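Local atomic coordinates of aq_2013 protein (Aquifex aeolicus, PDB entry 2P6C), a protein that is of unknown function but belongs to the YjbQ (UPF0047) family and forms an assembly of three copies. Residues L8-K13 against I19-E24; S48-Q53 against K128-K133; W66-A71 against N86-L91. One frame throughout, in Å; residues are numbered along the deposited sequence.

In the fold
Interactions 1 and 2 lie side by side in the body of the chain, their centres about 9 Å apart. They touch through the neighbouring strands 2-10 and 128-136 of one four-stranded antiparallel sheet, and each joins that sheet to the three-stranded sheet formed by 17-20, 116-121 and 48-53. Interaction 3 lies farther out, about 17 Å from interaction 2 and about 21 Å from interaction 1, centre to centre, and pairs helices 57-70 and 87-96. Along the chain interaction 1 closes first; both segments of interaction 3 then fall between those of interaction 2. Residues of interactions 2 and 3 also reach the second and third subunits, so sheets and helices alike meet the neighbouring copies.

Interaction 1: L8-K13 against I19-E24; sequences LTFNTK and IRITDE
Thr12 OG1 is held twice, by the backbone O of Lys14 and the backbone N of Gln125, while the methyl CG2 of Thr12 faces Ile19 and comes 4.5 Å from its CG1. Here the chain passes from strand 2-10 of one antiparallel sheet to strand 17-20 of another, each outermost in its sheet within this chain, and the contact joins the two sheets of a sandwich-like pair. Phe10 lies between them. With its CG beside the backbone N (chi1 -53°), its ring reaches across and meets the Ile21 side chain at about a right angle. Phe10 CZ meets Ile21 CG2 at 3.4 Å, a tight fit, and Phe10 CE1 lies 4.1 Å from Ile19 CG2; both methyls approach the ring obliquely. Tyr119 of strand 116-121 stacks with the same ring. Ile21 sits at the N-cap position of helix 22-32, and Leu8 continues the packing onto Glu24 in its first turn. There Leu8 straddles the aliphatic part of Glu24: Leu8 CD1 lies 3.7 Å from Glu24 CB, and both Leu8 methyls, CD1 and CD2, sit 3.9 Å from Glu24 CG.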
loop_
_atom_site.group_PDB
_atom_site.type_symbol
_atom_site.label_atom_id
_atom_site.label_comp_id
_atom_site.label_asym_id
_atom_site.label_seq_id
_atom_site.Cartn_x
_atom_site.Cartn_y
_atom_site.Cartn_z
ATOM N N LEU A 8 4.054 18.146 5.912
ATOM C CA LEU A 8 4.056 18.151 7.361
ATOM C C LEU A 8 5.457 17.747 7.793
ATOM O O LEU A 8 6.041 16.807 7.247
ATOM C CB LEU A 8 3.019 17.165 7.905
ATOM C CG LEU A 8 1.576 17.393 7.444
ATOM C CD1 LEU A 8 0.678 16.362 8.113
ATOM C CD2 LEU A 8 1.121 18.806 7.780
ATOM N N THR A 9 6.004 18.475 8.759
ATOM C CA THR A 9 7.347 18.182 9.241
ATOM C C THR A 9 7.335 17.697 10.687
ATOM O O THR A 9 6.651 18.258 11.552
ATOM C CB THR A 9 8.273 19.416 9.127
ATOM O OG1 THR A 9 8.409 19.766 7.746
ATOM C CG2 THR A 9 9.654 19.112 9.705
ATOM N N PHE A 10 8.094 16.638 10.939
ATOM C CA PHE A 10 8.188 16.071 12.274
ATOM C C PHE A 10 9.651 15.933 12.643
ATOM O O PHE A 10 10.531 15.795 11.787
ATOM C CB PHE A 10 7.534 14.690 12.324
ATOM C CG PHE A 10 6.124 14.672 11.811
ATOM C CD1 PHE A 10 5.049 14.968 12.649
ATOM C CD2 PHE A 10 5.873 14.354 10.483
ATOM C CE1 PHE A 10 3.747 14.937 12.166
ATOM C CE2 PHE A 10 4.582 14.321 9.987
ATOM C CZ PHE A 10 3.512 14.612 10.828
ATOM N N ASN A 11 9.873 16.008 13.944
ATOM C CA ASN A 11 11.168 15.838 14.574
ATOM C C ASN A 11 10.838 15.298 15.946
ATOM O O ASN A 11 10.910 16.002 16.941
ATOM C CB ASN A 11 11.935 17.157 14.658
ATOM C CG ASN A 11 13.366 16.962 15.137
ATOM O OD1 ASN A 11 13.717 15.900 15.646
ATOM N ND2 ASN A 11 14.199 17.987 14.966
ATOM N N THR A 12 10.435 14.030 15.949
ATOM C CA THR A 12 10.029 13.313 17.138
ATOM C C THR A 12 11.039 13.359 18.260
ATOM O O THR A 12 12.252 13.423 18.045
ATOM C CB THR A 12 9.734 11.850 16.813
ATOM O OG1 THR A 12 10.933 11.213 16.357
ATOM C CG2 THR A 12 8.682 11.772 15.723
ATOM N N LYS A 13 10.507 13.320 19.471
ATOM C CA LYS A 13 11.334 13.394 20.605
ATOM C C LYS A 13 12.078 12.027 20.799
ATOM O O LYS A 13 13.153 11.955 21.380
ATOM C CB LYS A 13 10.334 13.820 21.701
ATOM C CG LYS A 13 11.032 14.491 22.885
ATOM C CD LYS A 13 10.335 14.198 24.214
ATOM C CE LYS A 13 11.264 13.503 25.216
ATOM N NZ LYS A 13 10.472 12.921 26.298
ATOM N N ILE A 19 2.417 9.327 15.819
ATOM C CA ILE A 19 1.864 10.679 15.903
ATOM C C ILE A 19 0.555 10.839 15.141
ATOM O O ILE A 19 0.502 10.571 13.941
ATOM C CB ILE A 19 2.841 11.719 15.309
ATOM C CG1 ILE A 19 4.235 11.547 15.911
ATOM C CG2 ILE A 19 2.327 13.132 15.600
ATOM C CD1 ILE A 19 4.305 11.930 17.365
ATOM N N ARG A 20 -0.489 11.298 15.827
ATOM C CA ARG A 20 -1.758 11.499 15.166
ATOM C C ARG A 20 -1.667 12.676 14.213
ATOM O O ARG A 20 -1.190 13.750 14.555
ATOM C CB ARG A 20 -2.808 11.791 16.234
ATOM C CG ARG A 20 -3.282 10.521 16.932
ATOM C CD ARG A 20 -4.420 10.813 17.910
ATOM N NE ARG A 20 -5.030 9.563 18.348
ATOM C CZ ARG A 20 -4.386 8.864 19.294
ATOM N NH1 ARG A 20 -3.273 9.336 19.835
ATOM N NH2 ARG A 20 -4.826 7.651 19.626
ATOM N N ILE A 21 -2.095 12.462 12.975
ATOM C CA ILE A 21 -2.044 13.576 11.972
ATOM C C ILE A 21 -3.357 13.671 11.244
ATOM O O ILE A 21 -3.498 14.370 10.250
ATOM C CB ILE A 21 -0.927 13.424 10.886
ATOM C CG1 ILE A 21 -1.088 12.071 10.187
ATOM C CG2 ILE A 21 0.457 13.447 11.565
ATOM C CD1 ILE A 21 -0.170 11.919 8.978
ATOM N N THR A 22 -4.399 12.998 11.723
ATOM C CA THR A 22 -5.697 13.080 11.065
ATOM C C THR A 22 -6.207 14.519 10.943
ATOM O O THR A 22 -6.639 14.940 9.872
ATOM C CB THR A 22 -6.744 12.230 11.801
ATOM O OG1 THR A 22 -6.351 10.851 11.747
ATOM C CG2 THR A 22 -8.109 12.389 11.158
ATOM N N ASP A 23 -6.153 15.280 12.033
ATOM C CA ASP A 23 -6.620 16.660 11.977
ATOM C C ASP A 23 -5.772 17.496 11.031
ATOM O O ASP A 23 -6.281 18.402 10.384
ATOM C CB ASP A 23 -6.641 17.288 13.369
ATOM C CG ASP A 23 -7.871 16.897 14.160
ATOM O OD1 ASP A 23 -8.790 16.275 13.569
ATOM O OD2 ASP A 23 -7.921 17.218 15.365
ATOM N N GLU A 24 -4.484 17.184 10.933
ATOM C CA GLU A 24 -3.622 17.877 10.010
ATOM C C GLU A 24 -4.073 17.681 8.586
ATOM O O GLU A 24 -4.103 18.609 7.789
ATOM C CB GLU A 24 -2.216 17.317 10.159
ATOM C CG GLU A 24 -1.279 18.354 10.767
ATOM C CD GLU A 24 -1.246 18.113 12.252
ATOM O OE1 GLU A 24 -1.932 17.213 12.730
ATOM O OE2 GLU A 24 -0.492 18.804 12.920
#

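Interaction 2: S48-Q53 against K128-K133; sequences SSVIIQ and KRVVIK
Lys128 reaches over Ser48 with the far part of its chain: its CE lies 3.9 Å from Ser48 OG and 4.2 Å from Ser48 CB. A bend at chi3 (80°) turns the end of the lysine, and NZ is then gripped by Thr47 OG1, the backbone O of Asp123 and, in a salt bridge, Glu121 OE2. The Glu121 carboxylate probably helps to offset the charges of Lys128 and the nearby Arg126. Across the contact Ser48 OG is placed between its own backbone N and carbonyl carbon (chi1 64°). It meets the lysine through the methylene CE, and has polar partners of its own in Ser43 OG and Tyr119 OH, so both polar ends are satisfied although the residues are buried. Arg129 points away from strand 48-53. Val130 turns back inward, its CA 7.8 Å from that of Val50. Its CG1 and CG2 lie equally far from Val50 CG2, each at 3.9 Å, so that one methyl of Val50 rests against the fork of Val130, the two side chains crossing at about a right angle. In Val50 this methyl is the branch beside the backbone N, anti to the carbonyl carbon. Such contact between side chains, rather than backbones, is face-to-face packing of two antiparallel sheets in a sandwich-like core; residues 48-50 and 128-130 run the same way, 19° apart, before the strands diverge. Val41 and strand 116-121 help to enclose the valine pair. Val131 points away again. By Ile132 the distance between the strands has grown too large for contact, and Lys133 ends the segment at the subunit boundary, its NZ in a salt bridge with Glu36 OE1 of the second subunit.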
loop_
_atom_site.group_PDB
_atom_site.type_symbol
_atom_site.label_atom_id
_atom_site.label_comp_id
_atom_site.label_asym_id
_atom_site.label_seq_id
_atom_site.Cartn_x
_atom_site.Cartn_y
_atom_site.Cartn_z
ATOM N N SER A 48 10.221 5.776 8.040
ATOM C CA SER A 48 8.975 6.209 8.639
ATOM C C SER A 48 7.863 5.957 7.628
ATOM O O SER A 48 8.109 5.908 6.416
ATOM C CB SER A 48 9.046 7.698 8.996
ATOM O OG SER A 48 9.197 8.519 7.848
ATOM N N SER A 49 6.640 5.803 8.128
ATOM C CA SER A 49 5.464 5.572 7.265
ATOM C C SER A 49 4.213 6.308 7.783
ATOM O O SER A 49 4.096 6.609 8.970
ATOM C CB SER A 49 5.168 4.053 7.223
ATOM O OG SER A 49 6.248 3.331 6.612
ATOM N N VAL A 50 3.308 6.693 6.809
ATOM C CA VAL A 50 1.902 7.011 7.113
ATOM C C VAL A 50 1.088 5.755 6.973
ATOM O O VAL A 50 1.093 5.055 5.964
ATOM C CB VAL A 50 1.341 8.075 6.157
ATOM C CG1 VAL A 50 -0.140 8.361 6.498
ATOM C CG2 VAL A 50 2.118 9.369 6.279
ATOM N N ILE A 51 0.436 5.454 8.118
ATOM C CA ILE A 51 -0.392 4.233 8.316
ATOM C C ILE A 51 -1.754 4.695 8.832
ATOM O O ILE A 51 -1.897 5.763 9.413
ATOM C CB ILE A 51 0.270 3.095 9.241
ATOM C CG1 ILE A 51 0.427 3.622 10.670
ATOM C CG2 ILE A 51 1.676 2.750 8.718
ATOM C CD1 ILE A 51 0.759 2.516 11.672
ATOM N N ILE A 52 -2.725 3.807 8.671
ATOM C CA ILE A 52 -4.041 3.956 9.260
ATOM C C ILE A 52 -4.249 2.832 10.228
ATOM O O ILE A 52 -4.176 1.658 9.884
ATOM C CB ILE A 52 -5.125 3.884 8.171
ATOM C CG1 ILE A 52 -5.157 5.200 7.387
ATOM C CG2 ILE A 52 -6.507 3.696 8.822
ATOM C CD1 ILE A 52 -6.065 5.130 6.158
ATOM N N GLN A 53 -4.386 3.211 11.499
ATOM C CA GLN A 53 -4.671 2.325 12.609
ATOM C C GLN A 53 -5.875 2.859 13.339
ATOM O O GLN A 53 -6.507 3.780 12.899
ATOM C CB GLN A 53 -3.526 2.385 13.578
ATOM C CG GLN A 53 -2.303 1.748 12.973
ATOM C CD GLN A 53 -2.510 0.258 12.868
ATOM O OE1 GLN A 53 -2.183 -0.518 13.752
ATOM N NE2 GLN A 53 -2.985 -0.144 11.672
ATOM N N LYS A 128 11.882 15.350 9.394
ATOM C CA LYS A 128 11.407 14.472 8.324
ATOM C C LYS A 128 10.020 14.936 7.904
ATOM O O LYS A 128 9.228 15.402 8.732
ATOM C CB LYS A 128 11.390 13.025 8.818
ATOM C CG LYS A 128 12.797 12.498 9.082
ATOM C CD LYS A 128 12.856 11.274 9.994
ATOM C CE LYS A 128 12.544 9.980 9.267
ATOM N NZ LYS A 128 13.123 8.798 9.987
ATOM N N ARG A 129 9.710 14.806 6.621
ATOM C CA ARG A 129 8.422 15.284 6.159
ATOM C C ARG A 129 7.469 14.216 5.622
ATOM O O ARG A 129 7.867 13.122 5.207
ATOM C CB ARG A 129 8.615 16.343 5.059
ATOM C CG ARG A 129 9.581 17.496 5.356
ATOM C CD ARG A 129 9.642 18.391 4.113
ATOM N NE ARG A 129 10.247 17.626 3.028
ATOM C CZ ARG A 129 10.128 17.889 1.727
ATOM N NH1 ARG A 129 9.408 18.922 1.274
ATOM N NH2 ARG A 129 10.758 17.107 0.859
ATOM N N VAL A 130 6.197 14.585 5.652
ATOM C CA VAL A 130 5.094 13.819 5.115
ATOM C C VAL A 130 4.440 14.720 4.079
ATOM O O VAL A 130 4.276 15.909 4.345
ATOM C CB VAL A 130 4.060 13.537 6.222
ATOM C CG1 VAL A 130 2.718 13.194 5.576
ATOM C CG2 VAL A 130 4.490 12.394 7.137
ATOM N N VAL A 131 4.159 14.176 2.870
ATOM C CA VAL A 131 3.437 14.972 1.837
ATOM C C VAL A 131 1.981 14.620 1.798
ATOM O O VAL A 131 1.591 13.463 1.958
ATOM C CB VAL A 131 4.076 14.850 0.412
ATOM C CG1 VAL A 131 4.181 13.392 -0.040
ATOM C CG2 VAL A 131 3.230 15.599 -0.603
ATOM N N ILE A 132 1.166 15.692 1.679
ATOM C CA ILE A 132 -0.267 15.565 1.432
ATOM C C ILE A 132 -0.551 16.107 0.046
ATOM O O ILE A 132 -0.312 17.250 -0.248
ATOM C CB ILE A 132 -1.075 16.404 2.438
ATOM C CG1 ILE A 132 -0.834 15.905 3.861
ATOM C CG2 ILE A 132 -2.586 16.251 2.141
ATOM C CD1 ILE A 132 -1.353 16.877 4.922
ATOM N N LYS A 133 -1.035 15.223 -0.825
ATOM C CA LYS A 133 -1.337 15.676 -2.162
ATOM C C LYS A 133 -2.782 15.351 -2.495
ATOM O O LYS A 133 -3.210 14.205 -2.465
ATOM C CB LYS A 133 -0.404 14.951 -3.132
ATOM C CG LYS A 133 -0.465 15.544 -4.541
ATOM C CD LYS A 133 0.128 16.951 -4.600
ATOM C CE LYS A 133 0.643 17.307 -6.002
ATOM N NZ LYS A 133 1.602 18.406 -5.909
#

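Interaction 3: W66-A71 against N86-L91; sequences WLEKLA and NGDAHL. With PO4 (phosphate ion), chain E.
The imidazole of His90 meets the phosphate at its edge: His90 NE2 donates to phosphate O2 over 2.8 Å in a nearly straight bond (167°). Asn86 OD1 also lies at the ring edge, in plane, and His79 packs edge-to-face with the ring while its own NE2 bonds the same phosphate. On the other helix, Trp66 carries Leu70 CG 3.7 Å above one face of its indole, offset toward the rim. Asn86 completes the grip within the two segments. Its ND2 reaches phosphate O2 at 3.0 Å (159°), so O2 receives two bonds; a weak bond joins ND2 to O3, and Asp123 OD2 is a further partner of ND2.

Between the helices the contact rests mainly on Ala71, against Asp88 and Leu91. Ala71 CB lies 3.7 Å from Leu91 CB, methyl against methylene, and both residues pack on Trp66 of the second subunit. Ala71 O sits 3.3 Å from Asp88 CB, where the CA atoms of Ala71 and Asp88 are 5.5 Å apart. With CG placed between backbone N and carbonyl carbon (chi1 72°), the Asp88 carboxylate comes near Glu68, whose OE1 is 4.4 Å from Asp88 OD2. Lys92 and Arg16 each form salt bridges to both acids, which probably offsets their repulsion; Lys92 NZ also bonds Ala71 O. The C-terminal end of helix 57-70 is thus packed on the first turns of helix 87-96. On the opposite flank of the second helix, N-cap residue Asn86 and His90, together with His79, hold a phosphate that probably came from the crystallisation liquor but may mark a pocket.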
loop_
_atom_site.group_PDB
_atom_site.type_symbol
_atom_site.label_atom_id
_atom_site.label_comp_id
_atom_site.label_asym_id
_atom_site.label_seq_id
_atom_site.Cartn_x
_atom_site.Cartn_y
_atom_site.Cartn_z
ATOM N N TRP A 66 4.864 -6.411 17.500
ATOM C CA TRP A 66 4.812 -7.185 16.244
ATOM C C TRP A 66 5.875 -6.714 15.235
ATOM O O TRP A 66 6.593 -7.494 14.617
ATOM C CB TRP A 66 3.418 -6.994 15.639
ATOM C CG TRP A 66 3.227 -7.726 14.360
ATOM C CD1 TRP A 66 3.090 -9.115 14.204
ATOM C CD2 TRP A 66 2.991 -7.142 13.054
ATOM N NE1 TRP A 66 2.799 -9.474 12.927
ATOM C CE2 TRP A 66 2.734 -8.224 12.164
ATOM C CE3 TRP A 66 2.987 -5.852 12.569
ATOM C CZ2 TRP A 66 2.478 -7.982 10.829
ATOM C CZ3 TRP A 66 2.729 -5.613 11.230
ATOM C CH2 TRP A 66 2.477 -6.688 10.356
ATOM N N LEU A 67 5.952 -5.370 15.077
ATOM C CA LEU A 67 7.027 -4.786 14.263
ATOM C C LEU A 67 8.441 -5.255 14.714
ATOM O O LEU A 67 9.272 -5.667 13.915
ATOM C CB LEU A 67 6.905 -3.249 14.329
ATOM C CG LEU A 67 5.701 -2.674 13.544
ATOM C CD1 LEU A 67 5.697 -1.144 13.519
ATOM C CD2 LEU A 67 5.677 -3.127 12.084
ATOM N N GLU A 68 8.709 -5.164 16.007
ATOM C CA GLU A 68 10.026 -5.539 16.498
ATOM C C GLU A 68 10.246 -7.036 16.242
ATOM O O GLU A 68 11.357 -7.483 15.919
ATOM C CB GLU A 68 10.116 -5.232 17.983
ATOM C CG GLU A 68 11.538 -5.042 18.463
ATOM C CD GLU A 68 12.319 -4.039 17.627
ATOM O OE1 GLU A 68 11.700 -3.244 16.882
ATOM O OE2 GLU A 68 13.564 -4.035 17.731
ATOM N N LYS A 69 9.164 -7.796 16.398
ATOM C CA LYS A 69 9.197 -9.235 16.185
ATOM C C LYS A 69 9.472 -9.580 14.717
ATOM O O LYS A 69 10.258 -10.462 14.396
ATOM C CB LYS A 69 7.844 -9.801 16.612
ATOM C CG LYS A 69 7.461 -11.038 15.805
ATOM C CD LYS A 69 8.164 -12.291 16.324
ATOM C CE LYS A 69 7.178 -13.364 16.786
ATOM N NZ LYS A 69 7.917 -14.546 17.211
ATOM N N LEU A 70 8.773 -8.868 13.784
ATOM C CA LEU A 70 8.920 -9.161 12.334
ATOM C C LEU A 70 10.127 -8.443 11.721
ATOM O O LEU A 70 10.804 -8.954 10.838
ATOM C CB LEU A 70 7.655 -8.755 11.513
ATOM C CG LEU A 70 6.356 -9.514 11.846
ATOM C CD1 LEU A 70 5.226 -9.266 10.830
ATOM C CD2 LEU A 70 6.514 -11.032 11.937
ATOM N N ALA A 71 10.451 -7.231 12.241
ATOM C CA ALA A 71 11.573 -6.471 11.709
ATOM C C ALA A 71 12.428 -5.876 12.830
ATOM O O ALA A 71 12.495 -4.682 13.052
ATOM C CB ALA A 71 11.033 -5.362 10.813
ATOM N N ASN A 86 20.054 1.572 11.469
ATOM C CA ASN A 86 18.621 1.771 11.475
ATOM C C ASN A 86 17.968 0.850 10.461
ATOM O O ASN A 86 16.836 1.049 10.040
ATOM C CB ASN A 86 18.323 3.239 11.138
ATOM C CG ASN A 86 18.704 3.537 9.708
ATOM O OD1 ASN A 86 19.365 2.752 9.035
ATOM N ND2 ASN A 86 18.274 4.722 9.242
ATOM N N GLY A 87 18.711 -0.185 10.077
ATOM C CA GLY A 87 18.198 -1.157 9.128
ATOM C C GLY A 87 16.782 -1.603 9.451
ATOM O O GLY A 87 15.936 -1.679 8.560
ATOM N N ASP A 88 16.509 -1.891 10.722
ATOM C CA ASP A 88 15.171 -2.337 11.104
ATOM C C ASP A 88 14.095 -1.307 10.759
ATOM O O ASP A 88 12.951 -1.668 10.480
ATOM C CB ASP A 88 15.103 -2.673 12.603
ATOM C CG ASP A 88 15.144 -1.434 13.495
ATOM O OD1 ASP A 88 16.244 -0.894 13.719
ATOM O OD2 ASP A 88 14.070 -1.002 13.978
ATOM N N ALA A 89 14.452 -0.027 10.781
ATOM C CA ALA A 89 13.491 1.029 10.459
ATOM C C ALA A 89 13.073 0.970 8.994
ATOM O O ALA A 89 11.935 1.289 8.642
ATOM C CB ALA A 89 14.087 2.399 10.771
ATOM N N HIS A 90 14.009 0.584 8.138
ATOM C CA HIS A 90 13.732 0.467 6.716
ATOM C C HIS A 90 12.791 -0.703 6.498
ATOM O O HIS A 90 11.838 -0.613 5.726
ATOM C CB HIS A 90 15.030 0.237 5.952
ATOM C CG HIS A 90 15.850 1.472 5.776
ATOM N ND1 HIS A 90 15.672 2.339 4.719
ATOM C CD2 HIS A 90 16.844 1.997 6.530
ATOM C CE1 HIS A 90 16.524 3.342 4.827
ATOM N NE2 HIS A 90 17.246 3.159 5.918
ATOM N N LEU A 91 13.063 -1.804 7.190
ATOM C CA LEU A 91 12.224 -2.983 7.067
ATOM C C LEU A 91 10.813 -2.674 7.570
ATOM O O LEU A 91 9.821 -3.076 6.947
ATOM C CB LEU A 91 12.848 -4.152 7.837
ATOM C CG LEU A 91 14.227 -4.589 7.321
ATOM C CD1 LEU A 91 14.781 -5.707 8.203
ATOM C CD2 LEU A 91 14.125 -5.054 5.866
HETATM P P PO4 E . 19.265 6.361 6.389
HETATM O O1 PO4 E . 18.749 6.990 5.218
HETATM O O2 PO4 E . 19.335 4.943 6.447
HETATM O O3 PO4 E . 18.412 6.826 7.599
HETATM O O4 PO4 E . 20.596 6.840 6.709
#